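Local coordinates for protein glycoside hydrolase, GH17 family (Formosa sp. Hel1_33_131, PDB 6FCG) that probably hydrolyses internal beta-1,3-glucosidic bonds of laminarin, as an endo-laminarinase of glycoside hydrolase family 17, at residues A[60-65]-A[88-93]; A[121-126]-A[145-150]; A[268-273]-A[415-420]. One frame throughout, in Å; residues are numbered along the deposited sequence.

Interaction 1 of 3, residues A[60-65]-A[88-93]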
loop_
_atom_site.group_PDB
_atom_site.type_symbol
_atom_site.label_atom_id
_atom_site.label_comp_id
_atom_site.label_asym_id
_atom_site.label_seq_id
_atom_site.Cartn_x
_atom_site.Cartn_y
_atom_site.Cartn_z
ATOM N N LYS A 60 16.738 18.294 24.298
ATOM C CA LYS A 60 15.953 18.401 23.072
ATOM C C LYS A 60 15.718 19.841 22.578
ATOM O O LYS A 60 14.989 20.048 21.608
ATOM C CB LYS A 60 14.612 17.697 23.261
ATOM C CG LYS A 60 14.699 16.211 23.590
ATOM C CD LYS A 60 13.290 15.669 23.864
ATOM C CE LYS A 60 13.284 14.268 24.461
ATOM N NZ LYS A 60 13.291 13.243 23.381
ATOM N N SER A 61 16.306 20.821 23.250
ATOM C CA SER A 61 16.268 22.202 22.806
ATOM C C SER A 61 17.612 22.875 23.102
ATOM O O SER A 61 18.273 22.591 24.117
ATOM C CB SER A 61 15.152 22.978 23.514
ATOM O OG SER A 61 15.150 24.344 23.104
ATOM N N ARG A 62 18.015 23.733 22.178
ATOM C CA ARG A 62 19.220 24.512 22.337
ATOM C C ARG A 62 19.053 25.654 23.347
ATOM O O ARG A 62 20.028 26.288 23.722
ATOM C CB ARG A 62 19.692 25.029 20.975
ATOM C CG ARG A 62 20.142 23.929 20.012
ATOM C CD ARG A 62 20.671 24.540 18.716
ATOM N NE ARG A 62 19.635 25.374 18.078
ATOM C CZ ARG A 62 19.846 26.334 17.186
ATOM N NH1 ARG A 62 21.069 26.643 16.750
ATOM N NH2 ARG A 62 18.812 26.984 16.704
ATOM N N ASP A 63 17.819 25.908 23.770
ATOM C CA ASP A 63 17.547 26.769 24.922
ATOM C C ASP A 63 18.280 26.289 26.178
ATOM O O ASP A 63 18.670 27.092 26.990
ATOM C CB ASP A 63 16.036 26.841 25.185
ATOM C CG ASP A 63 15.250 27.552 24.047
ATOM O OD1 ASP A 63 15.849 28.161 23.133
ATOM O OD2 ASP A 63 14.013 27.498 24.061
ATOM N N PHE A 64 18.466 24.979 26.312
ATOM C CA PHE A 64 19.272 24.388 27.365
ATOM C C PHE A 64 20.744 24.341 26.928
ATOM O O PHE A 64 21.254 23.322 26.426
ATOM C CB PHE A 64 18.738 22.979 27.738
ATOM C CG PHE A 64 17.288 22.962 28.223
ATOM C CD1 PHE A 64 16.952 23.423 29.497
ATOM C CD2 PHE A 64 16.257 22.453 27.396
ATOM C CE1 PHE A 64 15.635 23.389 29.936
ATOM C CE2 PHE A 64 14.941 22.420 27.828
ATOM C CZ PHE A 64 14.633 22.884 29.104
ATOM N N GLN A 65 21.423 25.465 27.118
ATOM C CA GLN A 65 22.859 25.588 26.806
ATOM C C GLN A 65 23.703 24.723 27.730
ATOM O O GLN A 65 23.485 24.734 28.932
ATOM C CB GLN A 65 23.338 27.037 26.957
ATOM C CG GLN A 65 22.846 27.968 25.851
ATOM C CD GLN A 65 23.469 27.643 24.497
ATOM O OE1 GLN A 65 24.609 27.183 24.414
ATOM N NE2 GLN A 65 22.707 27.845 23.428
ATOM N N THR A 88 32.160 24.327 14.333
ATOM C CA THR A 88 31.032 24.943 15.009
ATOM C C THR A 88 30.150 25.661 13.980
ATOM O O THR A 88 30.606 25.924 12.843
ATOM C CB THR A 88 31.623 25.872 16.095
ATOM O OG1 THR A 88 31.337 25.316 17.391
ATOM C CG2 THR A 88 31.136 27.320 15.982
ATOM N N TYR A 89 28.901 25.960 14.331
ATOM C CA TYR A 89 27.907 26.357 13.283
ATOM C C TYR A 89 27.374 27.795 13.330
ATOM O O TYR A 89 27.129 28.404 12.281
ATOM C CB TYR A 89 26.749 25.351 13.251
ATOM C CG TYR A 89 27.198 24.032 12.690
ATOM C CD1 TYR A 89 27.781 23.077 13.513
ATOM C CD2 TYR A 89 27.079 23.749 11.328
ATOM C CE1 TYR A 89 28.255 21.878 12.992
ATOM C CE2 TYR A 89 27.518 22.546 10.803
ATOM C CZ TYR A 89 28.113 21.610 11.631
ATOM O OH TYR A 89 28.545 20.407 11.135
ATOM N N ASN A 90 27.189 28.320 14.535
ATOM C CA ASN A 90 26.852 29.709 14.681
ATOM C C ASN A 90 27.533 30.328 15.885
ATOM O O ASN A 90 28.069 29.632 16.741
ATOM C CB ASN A 90 25.353 29.899 14.786
ATOM C CG ASN A 90 24.778 29.296 16.034
ATOM O OD1 ASN A 90 24.460 28.117 16.040
ATOM N ND2 ASN A 90 24.628 30.065 17.079
ATOM N N VAL A 91 27.538 31.649 15.864
ATOM C CA VAL A 91 28.013 32.499 16.952
ATOM C C VAL A 91 26.923 33.438 17.494
ATOM O O VAL A 91 27.191 34.455 18.119
ATOM C CB VAL A 91 29.306 33.252 16.614
ATOM C CG1 VAL A 91 30.434 32.302 16.300
ATOM C CG2 VAL A 91 29.208 34.256 15.441
ATOM N N ARG A 92 25.669 33.060 17.265
ATOM C CA ARG A 92 24.503 33.769 17.775
ATOM C C ARG A 92 24.193 33.324 19.207
ATOM O O ARG A 92 23.945 34.132 20.097
ATOM C CB ARG A 92 23.320 33.457 16.853
ATOM C CG ARG A 92 22.170 34.427 16.861
ATOM C CD ARG A 92 21.001 33.857 16.069
ATOM N NE ARG A 92 19.986 33.457 17.025
ATOM C CZ ARG A 92 19.486 32.252 17.201
ATOM N NH1 ARG A 92 19.847 31.227 16.472
ATOM N NH2 ARG A 92 18.590 32.084 18.151
ATOM N N LEU A 93 24.094 32.022 19.403
ATOM C CA LEU A 93 23.888 31.476 20.702
ATOM C C LEU A 93 25.248 31.416 21.356
ATOM O O LEU A 93 26.273 31.472 20.689
ATOM C CB LEU A 93 23.230 30.089 20.587
ATOM C CG LEU A 93 21.861 30.042 19.853
ATOM C CD1 LEU A 93 21.304 28.619 19.788
ATOM C CD2 LEU A 93 20.811 30.977 20.468
#
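Arg62 lays one face of its guanidinium group against Leu93, and the contact shows how a branched aliphatic residue can lie against two charged planes at once. Leu93 CD1 sits 3.6 Å from Arg62 NH1, above the plane but displaced toward its rim, and the two side chains cross at about a right angle. The other methyl, Leu93 CD2, covers one face of the Arg92 guanidinium, again near the rim, so the leucine fork serves a different arginine with each tip. Arg62 gets there by bending at its third torsion (chi3 -58°). Gln65 meets Leu93 nearer the backbone, crossing it nearly squarely, with NE2 3.7 Å from Leu93 CB; the same NE2 is hydrogen-bonded to Tyr57.

Both segments belong to loops that follow strands 50-53 and 83-87, on the C-terminal side of the TIM-barrel strands, where the active site of such barrels lies. The end of the second subunit reaches in here: the terminal carboxylate of its His430 forms salt bridges with both Arg62 NH1 and Arg92 NH1. With an alanine here in place of the long chain of Arg62, that carboxylate would probably lose one of these two partners and Leu93 CD1 its flat cover. The 4.4 Å between Arg62 NH2 and Arg92 NH1 is therefore best read as two cations gathered round one anion, each with a Leu93 methyl over one face.

Interaction 2 of 3, residues A[121-126]-A[145-150]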
loop_
_atom_site.group_PDB
_atom_site.type_symbol
_atom_site.label_atom_id
_atom_site.label_comp_id
_atom_site.label_asym_id
_atom_site.label_seq_id
_atom_site.Cartn_x
_atom_site.Cartn_y
_atom_site.Cartn_z
ATOM N N ALA A 121 30.154 31.118 11.130
ATOM C CA ALA A 121 29.290 32.286 11.159
ATOM C C ALA A 121 28.094 31.890 10.306
ATOM O O ALA A 121 28.266 31.569 9.114
ATOM C CB ALA A 121 30.001 33.486 10.565
ATOM N N TRP A 122 26.910 31.871 10.909
ATOM C CA TRP A 122 25.714 31.474 10.184
ATOM C C TRP A 122 25.196 32.625 9.315
ATOM O O TRP A 122 25.070 33.758 9.784
ATOM C CB TRP A 122 24.616 31.015 11.122
ATOM C CG TRP A 122 23.489 30.379 10.370
ATOM C CD1 TRP A 122 22.448 31.022 9.746
ATOM C CD2 TRP A 122 23.303 28.992 10.127
ATOM N NE1 TRP A 122 21.636 30.104 9.131
ATOM C CE2 TRP A 122 22.130 28.852 9.356
ATOM C CE3 TRP A 122 24.002 27.855 10.486
ATOM C CZ2 TRP A 122 21.646 27.610 8.944
ATOM C CZ3 TRP A 122 23.523 26.614 10.071
ATOM C CH2 TRP A 122 22.354 26.498 9.318
ATOM N N ILE A 123 24.856 32.291 8.068
ATOM C CA ILE A 123 24.342 33.231 7.090
ATOM C C ILE A 123 22.916 32.864 6.695
ATOM O O ILE A 123 22.630 31.716 6.330
ATOM C CB ILE A 123 25.240 33.193 5.849
ATOM C CG1 ILE A 123 26.646 33.672 6.209
ATOM C CG2 ILE A 123 24.667 34.025 4.722
ATOM C CD1 ILE A 123 26.775 35.136 6.618
ATOM N N ASP A 124 22.042 33.862 6.734
ATOM C CA ASP A 124 20.635 33.729 6.353
ATOM C C ASP A 124 20.274 34.647 5.200
ATOM O O ASP A 124 20.870 35.707 5.034
ATOM C CB ASP A 124 19.762 34.135 7.526
ATOM C CG ASP A 124 19.674 33.071 8.608
ATOM O OD1 ASP A 124 19.750 31.864 8.298
ATOM O OD2 ASP A 124 19.457 33.459 9.787
ATOM N N CYS A 125 19.272 34.238 4.444
ATOM C CA CYS A 125 18.566 35.084 3.508
ATOM C C CYS A 125 17.533 35.907 4.244
ATOM O O CYS A 125 17.237 35.652 5.408
ATOM C CB CYS A 125 17.851 34.225 2.464
ATOM S SG CYS A 125 16.308 33.387 2.988
ATOM N N LYS A 126 16.984 36.901 3.555
ATOM C CA LYS A 126 15.988 37.791 4.146
ATOM C C LYS A 126 14.743 37.039 4.650
ATOM O O LYS A 126 14.175 36.226 3.932
ATOM C CB LYS A 126 15.556 38.853 3.155
ATOM C CG LYS A 126 14.653 39.925 3.764
ATOM C CD LYS A 126 14.267 40.930 2.698
ATOM C CE LYS A 126 13.585 42.142 3.302
ATOM N NZ LYS A 126 12.627 42.692 2.291
ATOM N N SER A 145 26.037 41.469 12.165
ATOM C CA SER A 145 26.439 41.299 13.550
ATOM C C SER A 145 26.969 39.876 13.851
ATOM O O SER A 145 27.834 39.708 14.733
ATOM C CB SER A 145 25.317 41.673 14.491
ATOM O OG SER A 145 24.244 40.801 14.302
ATOM N N GLU A 146 26.463 38.863 13.143
ATOM C CA GLU A 146 27.001 37.512 13.254
ATOM C C GLU A 146 28.467 37.500 12.783
ATOM O O GLU A 146 29.337 36.920 13.431
ATOM C CB GLU A 146 26.137 36.534 12.468
ATOM C CG GLU A 146 26.605 35.070 12.352
ATOM C CD GLU A 146 26.216 34.158 13.516
ATOM O OE1 GLU A 146 26.678 32.972 13.709
ATOM O OE2 GLU A 146 25.400 34.657 14.273
ATOM N N ILE A 147 28.753 38.149 11.669
ATOM C CA ILE A 147 30.137 38.257 11.218
ATOM C C ILE A 147 30.973 39.030 12.278
ATOM O O ILE A 147 32.082 38.594 12.615
ATOM C CB ILE A 147 30.231 38.908 9.814
ATOM C CG1 ILE A 147 29.643 37.967 8.744
ATOM C CG2 ILE A 147 31.672 39.297 9.482
ATOM C CD1 ILE A 147 30.429 36.706 8.449
ATOM N N ASP A 148 30.438 40.140 12.804
ATOM C CA ASP A 148 31.142 40.897 13.855
ATOM C C ASP A 148 31.462 40.021 15.062
ATOM O O ASP A 148 32.562 40.089 15.601
ATOM C CB ASP A 148 30.351 42.147 14.343
ATOM C CG ASP A 148 30.199 43.246 13.267
ATOM O OD1 ASP A 148 30.952 43.260 12.257
ATOM O OD2 ASP A 148 29.272 44.076 13.421
ATOM N N ARG A 149 30.510 39.213 15.499
ATOM C CA ARG A 149 30.754 38.374 16.672
ATOM C C ARG A 149 31.825 37.291 16.412
ATOM O O ARG A 149 32.569 36.924 17.317
ATOM C CB ARG A 149 29.457 37.757 17.182
ATOM C CG ARG A 149 28.559 38.727 17.926
ATOM C CD ARG A 149 27.299 38.063 18.486
ATOM N NE ARG A 149 26.499 37.316 17.497
ATOM C CZ ARG A 149 25.465 37.768 16.786
ATOM N NH1 ARG A 149 25.068 39.019 16.888
ATOM N NH2 ARG A 149 24.843 36.957 15.922
ATOM N N ALA A 150 31.880 36.803 15.185
ATOM C CA ALA A 150 32.845 35.805 14.774
ATOM C C ALA A 150 34.228 36.415 14.836
ATOM O O ALA A 150 35.179 35.799 15.317
ATOM C CB ALA A 150 32.532 35.329 13.361
#
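Glu146 curls its carboxylate off the helix toward the backbone of Trp122 because chi1 (175°) extends CG away from the backbone N and chi2 (85°) then bends the chain. Trp122 N donates to Glu146 OE1 at 3.0 Å in a nearly straight bond, approaching from above the carboxylate plane, 36° out of it. The same oxygen takes a second backbone hydrogen bond, from Val91 N. The second oxygen, Glu146 OE2, meets Arg149 NH2 at 2.9 Å in a salt bridge about one helical turn on, while Arg149 NE is spent on Val91 O.

Beside this polar group runs an apolar seam. Ala121 CB meets Ile147 CD1 at 3.9 Å and Ala150 CB at 4.2 Å, and Ile123 CD1 reaches the same isoleucine methyl. Ala121 ends barrel strand 116-121, so the seam packs the outside of the strand's exit against helix 143-156, the usual strand-to-helix layering of a TIM barrel. Further along, the Trp122 indole is tied by NE1 to Asp124 OD1 at 2.7 Å, the acceptor lying in the ring plane.

Buried as it is, the Glu146 carboxylate is likely to stay ionised, because two backbone N-H groups and a guanidinium all supply positive potential to it.

Interaction 3 of 3, residues A[268-273]-A[415-420]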
loop_
_atom_site.group_PDB
_atom_site.type_symbol
_atom_site.label_atom_id
_atom_site.label_comp_id
_atom_site.label_asym_id
_atom_site.label_seq_id
_atom_site.Cartn_x
_atom_site.Cartn_y
_atom_site.Cartn_z
ATOM N N LYS A 268 30.764 -9.839 3.566
ATOM C CA LYS A 268 31.347 -9.327 2.322
ATOM C C LYS A 268 30.394 -8.425 1.580
ATOM O O LYS A 268 30.810 -7.401 1.049
ATOM C CB LYS A 268 31.866 -10.472 1.402
ATOM C CG LYS A 268 33.330 -10.760 1.754
ATOM C CD LYS A 268 33.935 -12.061 1.276
ATOM C CE LYS A 268 35.418 -12.148 1.664
ATOM N NZ LYS A 268 35.771 -13.469 2.268
ATOM N N ARG A 269 29.113 -8.787 1.584
ATOM C CA ARG A 269 28.076 -7.944 1.000
ATOM C C ARG A 269 28.030 -6.527 1.593
ATOM O O ARG A 269 27.903 -5.546 0.851
ATOM C CB ARG A 269 26.714 -8.618 1.127
ATOM C CG ARG A 269 26.536 -9.693 0.082
ATOM C CD ARG A 269 25.942 -11.015 0.585
ATOM N NE ARG A 269 24.521 -11.022 0.715
ATOM C CZ ARG A 269 23.825 -11.824 1.522
ATOM N NH1 ARG A 269 24.365 -12.776 2.307
ATOM N NH2 ARG A 269 22.524 -11.656 1.510
ATOM N N ILE A 270 28.120 -6.435 2.918
ATOM C CA ILE A 270 28.163 -5.144 3.590
ATOM C C ILE A 270 29.442 -4.375 3.213
ATOM O O ILE A 270 29.359 -3.211 2.837
ATOM C CB ILE A 270 27.968 -5.290 5.124
ATOM C CG1 ILE A 270 26.519 -5.677 5.397
ATOM C CG2 ILE A 270 28.289 -3.983 5.846
ATOM C CD1 ILE A 270 26.208 -5.989 6.840
ATOM N N ASP A 271 30.607 -5.026 3.299
ATOM C CA ASP A 271 31.881 -4.399 2.914
ATOM C C ASP A 271 31.847 -3.787 1.509
ATOM O O ASP A 271 32.250 -2.643 1.321
ATOM C CB ASP A 271 33.050 -5.392 3.012
ATOM C CG ASP A 271 33.499 -5.665 4.455
ATOM O OD1 ASP A 271 33.291 -4.802 5.337
ATOM O OD2 ASP A 271 34.100 -6.751 4.699
ATOM N N ILE A 272 31.358 -4.544 0.541
ATOM C CA ILE A 272 31.300 -4.112 -0.865
ATOM C C ILE A 272 30.353 -2.946 -1.019
ATOM O O ILE A 272 30.647 -1.995 -1.739
ATOM C CB ILE A 272 30.851 -5.280 -1.799
ATOM C CG1 ILE A 272 32.002 -6.247 -1.988
ATOM C CG2 ILE A 272 30.390 -4.807 -3.176
ATOM C CD1 ILE A 272 31.555 -7.632 -2.394
ATOM N N ALA A 273 29.198 -3.034 -0.366
ATOM C CA ALA A 273 28.193 -1.989 -0.477
ATOM C C ALA A 273 28.690 -0.687 0.162
ATOM O O ALA A 273 28.535 0.388 -0.429
ATOM C CB ALA A 273 26.895 -2.429 0.171
ATOM N N LEU A 415 22.635 -8.880 15.160
ATOM C CA LEU A 415 21.212 -9.220 15.046
ATOM C C LEU A 415 20.360 -8.034 14.585
ATOM O O LEU A 415 19.438 -8.208 13.772
ATOM C CB LEU A 415 20.672 -9.802 16.350
ATOM C CG LEU A 415 21.184 -11.190 16.761
ATOM C CD1 LEU A 415 20.635 -11.577 18.133
ATOM C CD2 LEU A 415 20.802 -12.263 15.747
ATOM N N GLU A 416 20.679 -6.839 15.089
ATOM C CA GLU A 416 19.942 -5.635 14.732
ATOM C C GLU A 416 20.321 -5.105 13.349
ATOM O O GLU A 416 19.503 -4.445 12.734
ATOM C CB GLU A 416 20.139 -4.525 15.746
ATOM C CG GLU A 416 19.810 -4.887 17.181
ATOM C CD GLU A 416 19.480 -3.665 18.054
ATOM O OE1 GLU A 416 19.680 -2.550 17.548
ATOM O OE2 GLU A 416 19.044 -3.772 19.228
ATOM N N VAL A 417 21.521 -5.393 12.859
ATOM C CA VAL A 417 21.943 -4.915 11.537
ATOM C C VAL A 417 21.194 -5.661 10.415
ATOM O O VAL A 417 21.080 -6.871 10.449
ATOM C CB VAL A 417 23.474 -5.116 11.310
ATOM C CG1 VAL A 417 23.861 -4.710 9.900
ATOM C CG2 VAL A 417 24.345 -4.324 12.281
ATOM N N GLU A 418 20.688 -4.906 9.435
ATOM C CA GLU A 418 20.098 -5.467 8.231
ATOM C C GLU A 418 21.039 -5.279 7.055
ATOM O O GLU A 418 21.900 -4.416 7.084
ATOM C CB GLU A 418 18.750 -4.810 7.960
ATOM C CG GLU A 418 17.778 -4.995 9.126
ATOM C CD GLU A 418 16.350 -4.624 8.808
ATOM O OE1 GLU A 418 15.782 -3.913 9.656
ATOM O OE2 GLU A 418 15.808 -4.999 7.750
ATOM N N LEU A 419 20.881 -6.117 6.033
ATOM C CA LEU A 419 21.655 -5.979 4.791
ATOM C C LEU A 419 21.058 -4.928 3.871
ATOM O O LEU A 419 19.867 -4.638 3.941
ATOM C CB LEU A 419 21.776 -7.299 4.021
ATOM C CG LEU A 419 22.789 -8.237 4.679
ATOM C CD1 LEU A 419 22.071 -9.310 5.472
ATOM C CD2 LEU A 419 23.686 -8.876 3.645
ATOM N N PRO A 420 21.891 -4.368 2.979
ATOM C CA PRO A 420 21.333 -3.458 1.989
ATOM C C PRO A 420 20.331 -4.187 1.087
ATOM O O PRO A 420 20.403 -5.399 0.949
ATOM C CB PRO A 420 22.553 -3.003 1.198
ATOM C CG PRO A 420 23.733 -3.273 2.078
ATOM C CD PRO A 420 23.365 -4.445 2.913
#
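Arg269 NH1 is gripped by Glu416 OE1 of the third subunit in a salt bridge, made in both directions between the two subunits, and weakly by Leu264 O of its own chain, while Leu419 lies over the guanidinium. Leu419 CD2 sits 3.6 Å from Arg269 CZ, directly above the centre of the flat group, and the two side chains meet at an oblique angle. The methyl also lies 3.9 Å from Arg269 CB; bends at chi2 and chi3 (135° and 81°) bring the guanidinium over it.

Beside and beyond Arg269 the packing is apolar. Ala273 CB, one turn on, touches Pro420 CG at 3.8 Å, and Ile270 sets CG1 4.2 Å from Pro420 CD, the two side chains crossing at about a right angle. Helix 266-294 lies in sequence between barrel strands 238-241 and 301-305, and its N-terminal turns receive the C-terminal segment, which next pairs strand 422-423 in parallel with strand 257-258. At the far end Ile270 CD1 reaches Val417 CG1, 4.1 Å away, where Tyr327 of helix 326-342 touches both residues. Leu415 of the third subunit packs on Ile270, Val417 and Leu419.

How the interactions relate
From the N terminus the three contacts come in series, none nested in or crossing another. Interaction 1 closes the segment holding helix 68-80 and strand 83-87, bringing together the loops that leave the first two barrel strands. Interaction 2 follows, closing the loop from the end of strand 116-121 to helix 143-156. These two touch: the loop at Val91 is held by residues of that helix, so three successive strand exits are knitted side by side. Interaction 3 spans 141 residues, returning the C-terminal tail to helix 266-294. It lies on the opposite side of the chain's centre from interaction 2, with about 29 Å between their nearest atoms.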